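Local coordinates for homoprotocatechuate 2,3-dioxygenase (Brevibacterium fuscum, PDB 4Z6M), which catalyses the iron(II)-dependent ring-opening of homoprotocatechuate by dioxygen, cleaving the catechol ring outside its pair of hydroxyl groups, at residues Asn224-Cys229 with Arg243-His248; Val36-Leu41 with Leu235-Arg240; Ala190-Arg195 with Gln291-Trp296. The protein carries 1 engineered substitution. One frame throughout, in Å; residues are numbered along the deposited sequence. Where two conformers were deposited one is given.

Interaction 1. Residues Asn224-Cys229 with Arg243-His248; sequences NIIQIC and RGPGRH
The puckered ring of Pro245 presents its CB, CG and CD atoms to three side chains of helix 224-229. Cys229 brings SG to 3.9 Å from Pro245 CD and 4.1 Å from Pro245 CG. At CG the ring also meets the end of Ile226, whose CD1 lies 3.9 Å from Pro245 CG as the two side chains cross at about a right angle; Ile226 was modelled in two conformers, so this touch belongs to the one given. The CB corner faces Ile225, with CG2 4.3 Å from Pro245 CB, a looser approach. The first torsion of Cys229 (chi1 -61°) sets SG anti to its own carbonyl carbon and directs the sulfur at the ring. No hydrogen bond joins the segments: the contact is apolar and buried. A cis peptide precedes Pro245, and Gly244 before it has positive phi (111°), a backbone shape that suits glycine. Trp296 of the second subunit packs on Pro245, Ile226 and Cys229 together, so the contact is itself part of the subunit interface. Just past the strand, the flat ring of His248 stacks on Tyr255 and hydrogen-bonds through NE2 to Glu267, the carboxylate ligand of the iron. Helix and strand axes lie 9.4 Å apart and run nearly antiparallel. This is a helix laid against the outermost strand, within this chain, of its sheet, in a beta-alpha-beta-beta-beta module, the repeating unit of the glyoxalase/dioxygenase (vicinal oxygen chelate) fold.

Interaction 2. Residues Val36-Leu41 with Leu235-Arg240; sequences VDVLGL and LRISDR
Val38 of helix 28-38 meets Leu235 and Ile237 through its two methyl groups. From CB, which points at the loop 235-240, the side chain forks. CG1 stands anti to the backbone N (chi1 179°) and comes to 4.2 Å from Leu235 CD1. CG2, the branch beside the backbone N, reaches farther: it lies 3.8 Å from Leu235 CD1 and, more loosely, 4.4 Å from Ile237 CD1. Leu235 answers with this one methyl, its side chain sliding past Val38 in the opposite direction. The touching atoms are all aliphatic carbon, and the contact sits near the surface. Polar help comes from next door, where Lys231 NZ hydrogen-bonds to the carbonyl oxygens of both Asp37 and Val38, tying helix 28-38 to the last turns of helix 222-234. After Leu235 the chain turns at Arg236 with positive phi, and Arg236 then forms a salt bridge with Asp289 of the second subunit. The two segments are far apart in sequence, and the contact joins the first glyoxalase-family region to the second: helix 28-38 meets the Schellman motif that closes helix 222-234.

Interaction 3. Residues Ala190-Arg195 with Gln291-Trp296; sequences AAWMHR and QRRDWW
Arg293 reaches across to Ala190 and Trp192 with the end of its guanidinium, and the tight part of the contact is confined to that tip. NH2 lies 3.6 Å from Ala190 CB. NH1 comes to the edge of the Trp192 indole, near the ring plane, 3.9 Å from both Trp192 CZ2 and Trp192 CH2. Ring and guanidinium planes are turned 43° against each other, so the group neither stacks on the indole nor stands square to it. An extended chain from CG to NE (chi3 177°) carries the guanidinium to the strand, the backbones staying far apart: the nearest pair of CA atoms, Ala190 and Arg293, is 10.8 Å apart. The loose part is this span, where only the arginine bridges strand and loop; it is nevertheless buried, with Trp304 and Tyr305 packing on Arg293. Within the loop, Trp296 N makes a weak hydrogen bond to Asp294 OD2 (3.2 Å), and Gln291 NE2 lies over the rim of one Trp295 face and bonds to Gly233 O of the second subunit. Trp192 also touches Val250 and the engineered residue Gln200, and its side chain is about 5 Å from the iron, so the contact lines the surroundings of the metal site. Across the segments there is no hydrogen bond, and the approach at the ring edge does not engage the pi face. The chemistry thus implies a division: toward 190-195 the guanidinium meets only carbon, while Glu329 pairs with its NE and also takes Arg292 NH2.

In the fold
Interactions 1 and 3 meet directly, their centres 16 Å apart: His248 ND1 lies 2.9 Å from Arg293 O, and Arg247 O lies 2.7 Å from Trp295 N, both probable hydrogen bonds. Segment 243-248 therefore ties the loop 291-296 to the sheet beside the iron. The Trp192 side chain is about 5 Å from the metal and that of Ile225 about 11 Å; segment 243-248 also reaches the metal site through His248. Interaction 2 joins the loop after helix 222-234 to helix 28-38 of the first glyoxalase-family region, touching interaction 1 where Ile228 CG2 is 4.1 Å from Leu39 CD2. Interactions 2 and 3 do not touch, yet all three reach the second subunit.

Interaction 1. Residues Asn224-Cys229 with Arg243-His248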
loop_
_atom_site.group_PDB
_atom_site.type_symbol
_atom_site.label_atom_id
_atom_site.label_comp_id
_atom_site.label_asym_id
_atom_site.label_seq_id
_atom_site.Cartn_x
_atom_site.Cartn_y
_atom_site.Cartn_z
ATOM N N ASN A 224 -0.233 -7.211 1.203
ATOM C CA ASN A 224 -0.080 -8.595 0.746
ATOM C C ASN A 224 -0.624 -9.561 1.792
ATOM O O ASN A 224 -1.217 -10.587 1.459
ATOM C CB ASN A 224 1.371 -8.894 0.424
ATOM C CG ASN A 224 1.924 -7.999 -0.650
ATOM O OD1 ASN A 224 2.735 -7.120 -0.386
ATOM N ND2 ASN A 224 1.494 -8.229 -1.875
ATOM N N ILE A 225 -0.429 -9.224 3.070
ATOM C CA ILE A 225 -0.967 -10.039 4.181
ATOM C C ILE A 225 -2.487 -9.918 4.237
ATOM O O ILE A 225 -3.190 -10.924 4.403
ATOM C CB ILE A 225 -0.287 -9.658 5.500
ATOM C CG1 ILE A 225 1.197 -10.083 5.438
ATOM C CG2 ILE A 225 -1.010 -10.288 6.690
ATOM C CD1 ILE A 225 2.039 -9.664 6.608
ATOM N N ILE A 226 -3.004 -8.702 4.077
ATOM C CA ILE A 226 -4.446 -8.508 3.991
ATOM C C ILE A 226 -5.065 -9.366 2.866
ATOM O O ILE A 226 -6.117 -9.989 3.049
ATOM C CB ILE A 226 -4.802 -7.020 3.778
ATOM C CG1 ILE A 226 -4.245 -6.163 4.923
ATOM C CG2 ILE A 226 -6.306 -6.846 3.666
ATOM C CD1 ILE A 226 -4.569 -6.694 6.300
ATOM N N GLN A 227 -4.406 -9.424 1.714
ATOM C CA GLN A 227 -4.911 -10.234 0.609
ATOM C C GLN A 227 -5.014 -11.710 0.963
ATOM O O GLN A 227 -5.922 -12.397 0.487
ATOM C CB GLN A 227 -4.078 -10.043 -0.647
ATOM C CG GLN A 227 -4.224 -11.114 -1.701
ATOM C CD GLN A 227 -5.617 -11.257 -2.318
ATOM O OE1 GLN A 227 -6.485 -10.388 -2.213
ATOM N NE2 GLN A 227 -5.788 -12.333 -3.058
ATOM N N ILE A 228 -4.062 -12.225 1.726
ATOM C CA ILE A 228 -4.132 -13.641 2.095
ATOM C C ILE A 228 -5.428 -13.872 2.872
ATOM O O ILE A 228 -6.139 -14.863 2.645
ATOM C CB ILE A 228 -2.891 -14.084 2.887
ATOM C CG1 ILE A 228 -1.649 -13.986 2.009
ATOM C CG2 ILE A 228 -3.055 -15.494 3.431
ATOM C CD1 ILE A 228 -0.326 -14.115 2.724
ATOM N N CYS A 229 -5.725 -12.993 3.821
ATOM C CA CYS A 229 -6.985 -13.070 4.547
ATOM C C CYS A 229 -8.192 -13.007 3.631
ATOM O O CYS A 229 -9.108 -13.835 3.720
ATOM C CB CYS A 229 -7.070 -11.931 5.576
ATOM S SG CYS A 229 -5.803 -11.936 6.833
ATOM N N ARG A 243 -5.263 -16.326 13.816
ATOM C CA ARG A 243 -5.044 -15.129 14.625
ATOM C C ARG A 243 -4.502 -14.041 13.727
ATOM O O ARG A 243 -3.545 -14.264 12.980
ATOM C CB ARG A 243 -4.031 -15.423 15.725
ATOM C CG ARG A 243 -3.602 -14.219 16.543
ATOM C CD ARG A 243 -2.569 -14.542 17.607
ATOM N NE ARG A 243 -1.989 -13.276 18.024
ATOM C CZ ARG A 243 -0.720 -13.069 18.360
ATOM N NH1 ARG A 243 0.102 -14.085 18.561
ATOM N NH2 ARG A 243 -0.310 -11.833 18.550
ATOM N N GLY A 244 -5.078 -12.857 13.846
ATOM C CA GLY A 244 -4.611 -11.696 13.099
ATOM C C GLY A 244 -5.627 -11.282 12.043
ATOM O O GLY A 244 -6.790 -11.706 12.068
ATOM N N PRO A 245 -5.210 -10.419 11.121
ATOM C CA PRO A 245 -3.892 -9.809 11.044
ATOM C C PRO A 245 -3.681 -8.764 12.152
ATOM O O PRO A 245 -4.637 -8.277 12.738
ATOM C CB PRO A 245 -3.894 -9.158 9.670
ATOM C CG PRO A 245 -5.313 -8.788 9.459
ATOM C CD PRO A 245 -6.120 -9.869 10.124
ATOM N N GLY A 246 -2.429 -8.474 12.458
ATOM C CA GLY A 246 -2.130 -7.463 13.459
ATOM C C GLY A 246 -0.779 -6.840 13.253
ATOM O O GLY A 246 -0.058 -7.139 12.313
ATOM N N ARG A 247 -0.452 -5.964 14.199
ATOM C CA ARG A 247 0.898 -5.459 14.386
ATOM C C ARG A 247 1.422 -6.092 15.662
ATOM O O ARG A 247 0.777 -5.995 16.694
ATOM C CB ARG A 247 0.845 -3.929 14.531
ATOM C CG ARG A 247 2.140 -3.288 14.974
ATOM C CD ARG A 247 3.134 -3.184 13.847
ATOM N NE ARG A 247 2.681 -2.255 12.802
ATOM C CZ ARG A 247 3.312 -2.060 11.649
ATOM N NH1 ARG A 247 4.432 -2.737 11.367
ATOM N NH2 ARG A 247 2.834 -1.185 10.779
ATOM N N HIS A 248 2.618 -6.674 15.615
ATOM C CA HIS A 248 3.253 -7.193 16.830
ATOM C C HIS A 248 3.827 -6.023 17.636
ATOM O O HIS A 248 4.286 -5.030 17.067
ATOM C CB HIS A 248 4.407 -8.092 16.477
ATOM C CG HIS A 248 4.041 -9.471 16.049
ATOM N ND1 HIS A 248 3.198 -10.295 16.772
ATOM C CD2 HIS A 248 4.468 -10.205 14.988
ATOM C CE1 HIS A 248 3.125 -11.473 16.164
ATOM N NE2 HIS A 248 3.899 -11.444 15.094
#

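Interaction 2. Residues Val36-Leu41 with Leu235-Arg240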
loop_
_atom_site.group_PDB
_atom_site.type_symbol
_atom_site.label_atom_id
_atom_site.label_comp_id
_atom_site.label_asym_id
_atom_site.label_seq_id
_atom_site.Cartn_x
_atom_site.Cartn_y
_atom_site.Cartn_z
ATOM N N VAL A 36 0.699 -24.196 -2.516
ATOM C CA VAL A 36 0.865 -23.741 -3.890
ATOM C C VAL A 36 -0.358 -22.951 -4.321
ATOM O O VAL A 36 -0.230 -21.799 -4.741
ATOM C CB VAL A 36 1.153 -24.907 -4.871
ATOM C CG1 VAL A 36 1.280 -24.396 -6.303
ATOM C CG2 VAL A 36 2.429 -25.619 -4.462
ATOM N N ASP A 37 -1.540 -23.547 -4.283
ATOM C CA ASP A 37 -2.701 -22.863 -4.851
ATOM C C ASP A 37 -3.190 -21.727 -3.980
ATOM O O ASP A 37 -3.478 -20.647 -4.497
ATOM C CB ASP A 37 -3.830 -23.828 -5.190
ATOM C CG ASP A 37 -3.407 -24.832 -6.218
ATOM O OD1 ASP A 37 -2.676 -24.444 -7.153
ATOM O OD2 ASP A 37 -3.800 -25.981 -6.092
ATOM N N VAL A 38 -3.270 -21.942 -2.667
ATOM C CA VAL A 38 -3.714 -20.850 -1.795
ATOM C C VAL A 38 -2.604 -19.841 -1.577
ATOM O O VAL A 38 -2.804 -18.658 -1.853
ATOM C CB VAL A 38 -4.294 -21.345 -0.460
ATOM C CG1 VAL A 38 -4.717 -20.175 0.418
ATOM C CG2 VAL A 38 -5.457 -22.311 -0.713
ATOM N N LEU A 39 -1.432 -20.303 -1.161
ATOM C CA LEU A 39 -0.362 -19.385 -0.748
ATOM C C LEU A 39 0.589 -18.958 -1.858
ATOM O O LEU A 39 1.339 -18.011 -1.679
ATOM C CB LEU A 39 0.418 -19.944 0.434
ATOM C CG LEU A 39 -0.396 -20.090 1.729
ATOM C CD1 LEU A 39 0.579 -20.580 2.792
ATOM C CD2 LEU A 39 -1.057 -18.782 2.150
ATOM N N GLY A 40 0.617 -19.677 -2.977
ATOM C CA GLY A 40 1.399 -19.229 -4.121
ATOM C C GLY A 40 2.896 -19.500 -4.052
ATOM O O GLY A 40 3.666 -18.924 -4.835
ATOM N N LEU A 41 3.348 -20.381 -3.163
ATOM C CA LEU A 41 4.765 -20.724 -3.155
ATOM C C LEU A 41 5.139 -21.429 -4.468
ATOM O O LEU A 41 4.279 -21.991 -5.148
ATOM C CB LEU A 41 5.109 -21.609 -1.957
ATOM C CG LEU A 41 5.192 -20.843 -0.621
ATOM C CD1 LEU A 41 5.145 -21.821 0.539
ATOM C CD2 LEU A 41 6.432 -19.961 -0.513
ATOM N N LEU A 235 -12.313 -18.251 -0.466
ATOM C CA LEU A 235 -12.274 -19.717 -0.541
ATOM C C LEU A 235 -13.094 -20.369 0.562
ATOM O O LEU A 235 -13.149 -21.613 0.636
ATOM C CB LEU A 235 -10.814 -20.193 -0.478
ATOM C CG LEU A 235 -9.979 -19.817 -1.710
ATOM C CD1 LEU A 235 -8.510 -20.135 -1.478
ATOM C CD2 LEU A 235 -10.464 -20.532 -2.953
ATOM N N ARG A 236 -13.707 -19.552 1.438
ATOM C CA ARG A 236 -14.537 -20.051 2.541
ATOM C C ARG A 236 -13.743 -20.988 3.442
ATOM O O ARG A 236 -14.250 -22.016 3.916
ATOM C CB ARG A 236 -15.848 -20.664 2.008
ATOM C CG ARG A 236 -16.855 -19.598 1.594
ATOM C CD ARG A 236 -17.600 -19.038 2.774
ATOM N NE ARG A 236 -18.428 -17.893 2.439
ATOM C CZ ARG A 236 -19.176 -17.259 3.336
ATOM N NH1 ARG A 236 -19.232 -17.728 4.578
ATOM N NH2 ARG A 236 -19.864 -16.174 3.016
ATOM N N ILE A 237 -12.505 -20.568 3.721
ATOM C CA ILE A 237 -11.609 -21.264 4.651
ATOM C C ILE A 237 -11.096 -20.294 5.729
ATOM O O ILE A 237 -9.986 -20.440 6.244
ATOM C CB ILE A 237 -10.447 -22.017 3.934
ATOM C CG1 ILE A 237 -9.603 -21.063 3.071
ATOM C CG2 ILE A 237 -10.977 -23.164 3.083
ATOM C CD1 ILE A 237 -8.394 -21.749 2.449
ATOM N N SER A 238 -11.927 -19.321 6.086
ATOM C CA SER A 238 -11.551 -18.347 7.117
ATOM C C SER A 238 -11.351 -19.011 8.476
ATOM O O SER A 238 -10.690 -18.443 9.346
ATOM C CB SER A 238 -12.563 -17.204 7.230
ATOM O OG SER A 238 -13.861 -17.694 7.539
ATOM N N ASP A 239 -11.916 -20.202 8.651
ATOM C CA ASP A 239 -11.643 -20.964 9.854
ATOM C C ASP A 239 -10.199 -21.402 10.008
ATOM O O ASP A 239 -9.802 -21.814 11.100
ATOM C CB ASP A 239 -12.606 -22.143 10.002
ATOM C CG ASP A 239 -12.600 -23.107 8.830
ATOM O OD1 ASP A 239 -12.394 -22.708 7.670
ATOM O OD2 ASP A 239 -12.916 -24.295 9.094
ATOM N N ARG A 240 -9.422 -21.323 8.932
ATOM C CA ARG A 240 -8.004 -21.645 8.981
ATOM C C ARG A 240 -7.138 -20.397 9.174
ATOM O O ARG A 240 -5.935 -20.489 9.229
ATOM C CB ARG A 240 -7.597 -22.378 7.691
ATOM C CG ARG A 240 -8.474 -23.570 7.310
ATOM C CD ARG A 240 -8.623 -24.569 8.449
ATOM N NE ARG A 240 -7.385 -25.274 8.695
ATOM C CZ ARG A 240 -7.178 -26.084 9.729
ATOM N NH1 ARG A 240 -8.084 -26.177 10.694
ATOM N NH2 ARG A 240 -6.034 -26.735 9.843
#

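Interaction 3. Residues Ala190-Arg195 with Gln291-Trp296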
loop_
_atom_site.group_PDB
_atom_site.type_symbol
_atom_site.label_atom_id
_atom_site.label_comp_id
_atom_site.label_asym_id
_atom_site.label_seq_id
_atom_site.Cartn_x
_atom_site.Cartn_y
_atom_site.Cartn_z
ATOM N N ALA A 190 9.191 -15.945 26.714
ATOM C CA ALA A 190 9.509 -16.013 25.302
ATOM C C ALA A 190 10.764 -15.210 25.049
ATOM O O ALA A 190 11.039 -14.252 25.770
ATOM C CB ALA A 190 8.358 -15.483 24.474
ATOM N N ALA A 191 11.521 -15.601 24.038
ATOM C CA ALA A 191 12.696 -14.873 23.603
ATOM C C ALA A 191 12.853 -15.018 22.095
ATOM O O ALA A 191 12.468 -16.036 21.520
ATOM C CB ALA A 191 13.944 -15.390 24.293
ATOM N N TRP A 192 13.416 -13.977 21.476
ATOM C CA TRP A 192 13.629 -13.888 20.032
ATOM C C TRP A 192 15.110 -13.704 19.778
ATOM O O TRP A 192 15.747 -12.985 20.498
ATOM C CB TRP A 192 12.858 -12.681 19.490
ATOM C CG TRP A 192 11.371 -12.854 19.401
ATOM C CD1 TRP A 192 10.667 -13.030 18.259
ATOM C CD2 TRP A 192 10.400 -12.816 20.464
ATOM N NE1 TRP A 192 9.331 -13.120 18.531
ATOM C CE2 TRP A 192 9.144 -13.007 19.878
ATOM C CE3 TRP A 192 10.470 -12.629 21.843
ATOM C CZ2 TRP A 192 7.966 -13.038 20.617
ATOM C CZ3 TRP A 192 9.301 -12.629 22.569
ATOM C CH2 TRP A 192 8.059 -12.855 21.954
ATOM N N MET A 193 15.659 -14.358 18.759
ATOM C CA MET A 193 17.104 -14.288 18.567
ATOM C C MET A 193 17.494 -14.489 17.113
ATOM O O MET A 193 16.833 -15.205 16.377
ATOM C CB MET A 193 17.839 -15.285 19.448
ATOM C CG MET A 193 17.362 -16.700 19.284
ATOM S SD MET A 193 15.936 -17.169 20.318
ATOM C CE MET A 193 16.752 -17.224 21.933
ATOM N N HIS A 194 18.589 -13.871 16.715
ATOM C CA HIS A 194 18.911 -13.758 15.295
ATOM C C HIS A 194 20.362 -14.046 14.964
ATOM O O HIS A 194 21.258 -13.937 15.797
ATOM C CB HIS A 194 18.567 -12.359 14.773
ATOM C CG HIS A 194 19.648 -11.343 15.007
ATOM N ND1 HIS A 194 20.553 -11.016 14.032
ATOM C CD2 HIS A 194 19.996 -10.612 16.097
ATOM C CE1 HIS A 194 21.424 -10.152 14.504
ATOM N NE2 HIS A 194 21.087 -9.864 15.742
ATOM N N ARG A 195 20.565 -14.370 13.694
ATOM C CA ARG A 195 21.863 -14.368 13.039
ATOM C C ARG A 195 21.908 -13.366 11.897
ATOM O O ARG A 195 22.876 -12.604 11.807
ATOM C CB ARG A 195 22.228 -15.765 12.526
ATOM C CG ARG A 195 22.558 -16.742 13.649
ATOM C CD ARG A 195 23.848 -16.418 14.387
ATOM N NE ARG A 195 25.009 -16.485 13.522
ATOM C CZ ARG A 195 26.231 -16.115 13.858
ATOM N NH1 ARG A 195 26.486 -15.628 15.065
ATOM N NH2 ARG A 195 27.205 -16.224 12.976
ATOM N N GLN A 291 -0.125 -4.750 24.882
ATOM C CA GLN A 291 0.381 -4.373 23.560
ATOM C C GLN A 291 1.619 -5.152 23.111
ATOM O O GLN A 291 2.166 -4.867 22.045
ATOM C CB GLN A 291 0.635 -2.856 23.468
ATOM C CG GLN A 291 -0.614 -2.023 23.695
ATOM C CD GLN A 291 -0.505 -0.515 23.430
ATOM O OE1 GLN A 291 -1.458 0.216 23.672
ATOM N NE2 GLN A 291 0.640 -0.046 22.996
ATOM N N ARG A 292 2.039 -6.155 23.887
ATOM C CA ARG A 292 3.316 -6.798 23.598
ATOM C C ARG A 292 3.215 -7.745 22.395
ATOM O O ARG A 292 4.183 -7.877 21.665
ATOM C CB ARG A 292 3.844 -7.548 24.811
ATOM C CG ARG A 292 3.133 -8.885 25.053
ATOM C CD ARG A 292 3.220 -9.449 26.473
ATOM N NE ARG A 292 2.503 -10.717 26.516
ATOM C CZ ARG A 292 1.182 -10.797 26.532
ATOM N NH1 ARG A 292 0.443 -9.704 26.626
ATOM N NH2 ARG A 292 0.594 -11.981 26.482
ATOM N N ARG A 293 2.088 -8.455 22.249
ATOM C CA ARG A 293 1.963 -9.462 21.180
ATOM C C ARG A 293 1.152 -8.922 20.005
ATOM O O ARG A 293 1.531 -9.098 18.840
ATOM C CB ARG A 293 1.355 -10.751 21.740
ATOM C CG ARG A 293 2.369 -11.558 22.540
ATOM C CD ARG A 293 1.983 -13.004 22.708
ATOM N NE ARG A 293 3.001 -13.770 23.426
ATOM C CZ ARG A 293 4.077 -14.316 22.883
ATOM N NH1 ARG A 293 4.358 -14.168 21.601
ATOM N NH2 ARG A 293 4.881 -15.047 23.631
ATOM N N ASP A 294 0.056 -8.245 20.327
ATOM C CA ASP A 294 -0.690 -7.411 19.386
ATOM C C ASP A 294 -0.649 -5.988 19.911
ATOM O O ASP A 294 -1.212 -5.684 20.968
ATOM C CB ASP A 294 -2.129 -7.897 19.193
ATOM C CG ASP A 294 -2.782 -7.202 18.059
ATOM O OD1 ASP A 294 -2.520 -7.604 16.887
ATOM O OD2 ASP A 294 -3.487 -6.210 18.297
ATOM N N TRP A 295 0.005 -5.122 19.144
ATOM C CA TRP A 295 0.221 -3.728 19.525
ATOM C C TRP A 295 -1.090 -2.957 19.666
ATOM O O TRP A 295 -1.163 -1.952 20.380
ATOM C CB TRP A 295 1.077 -3.101 18.424
ATOM C CG TRP A 295 1.465 -1.669 18.544
ATOM C CD1 TRP A 295 1.208 -0.686 17.644
ATOM C CD2 TRP A 295 2.329 -1.089 19.542
ATOM N NE1 TRP A 295 1.812 0.490 18.019
ATOM C CE2 TRP A 295 2.491 0.275 19.201
ATOM C CE3 TRP A 295 2.926 -1.566 20.716
ATOM C CZ2 TRP A 295 3.283 1.134 19.956
ATOM C CZ3 TRP A 295 3.696 -0.674 21.491
ATOM C CH2 TRP A 295 3.851 0.652 21.097
ATOM N N TRP A 296 -2.121 -3.421 18.965
ATOM C CA TRP A 296 -3.450 -2.811 18.985
ATOM C C TRP A 296 -4.316 -3.341 20.110
ATOM O O TRP A 296 -5.479 -2.930 20.257
ATOM C CB TRP A 296 -4.129 -3.015 17.642
ATOM C CG TRP A 296 -3.279 -2.654 16.463
ATOM C CD1 TRP A 296 -2.273 -1.714 16.396
ATOM C CD2 TRP A 296 -3.352 -3.249 15.161
ATOM N NE1 TRP A 296 -1.750 -1.679 15.126
ATOM C CE2 TRP A 296 -2.404 -2.597 14.348
ATOM C CE3 TRP A 296 -4.173 -4.221 14.590
ATOM C CZ2 TRP A 296 -2.223 -2.931 13.016
ATOM C CZ3 TRP A 296 -3.985 -4.559 13.284
ATOM C CH2 TRP A 296 -3.009 -3.937 12.513
#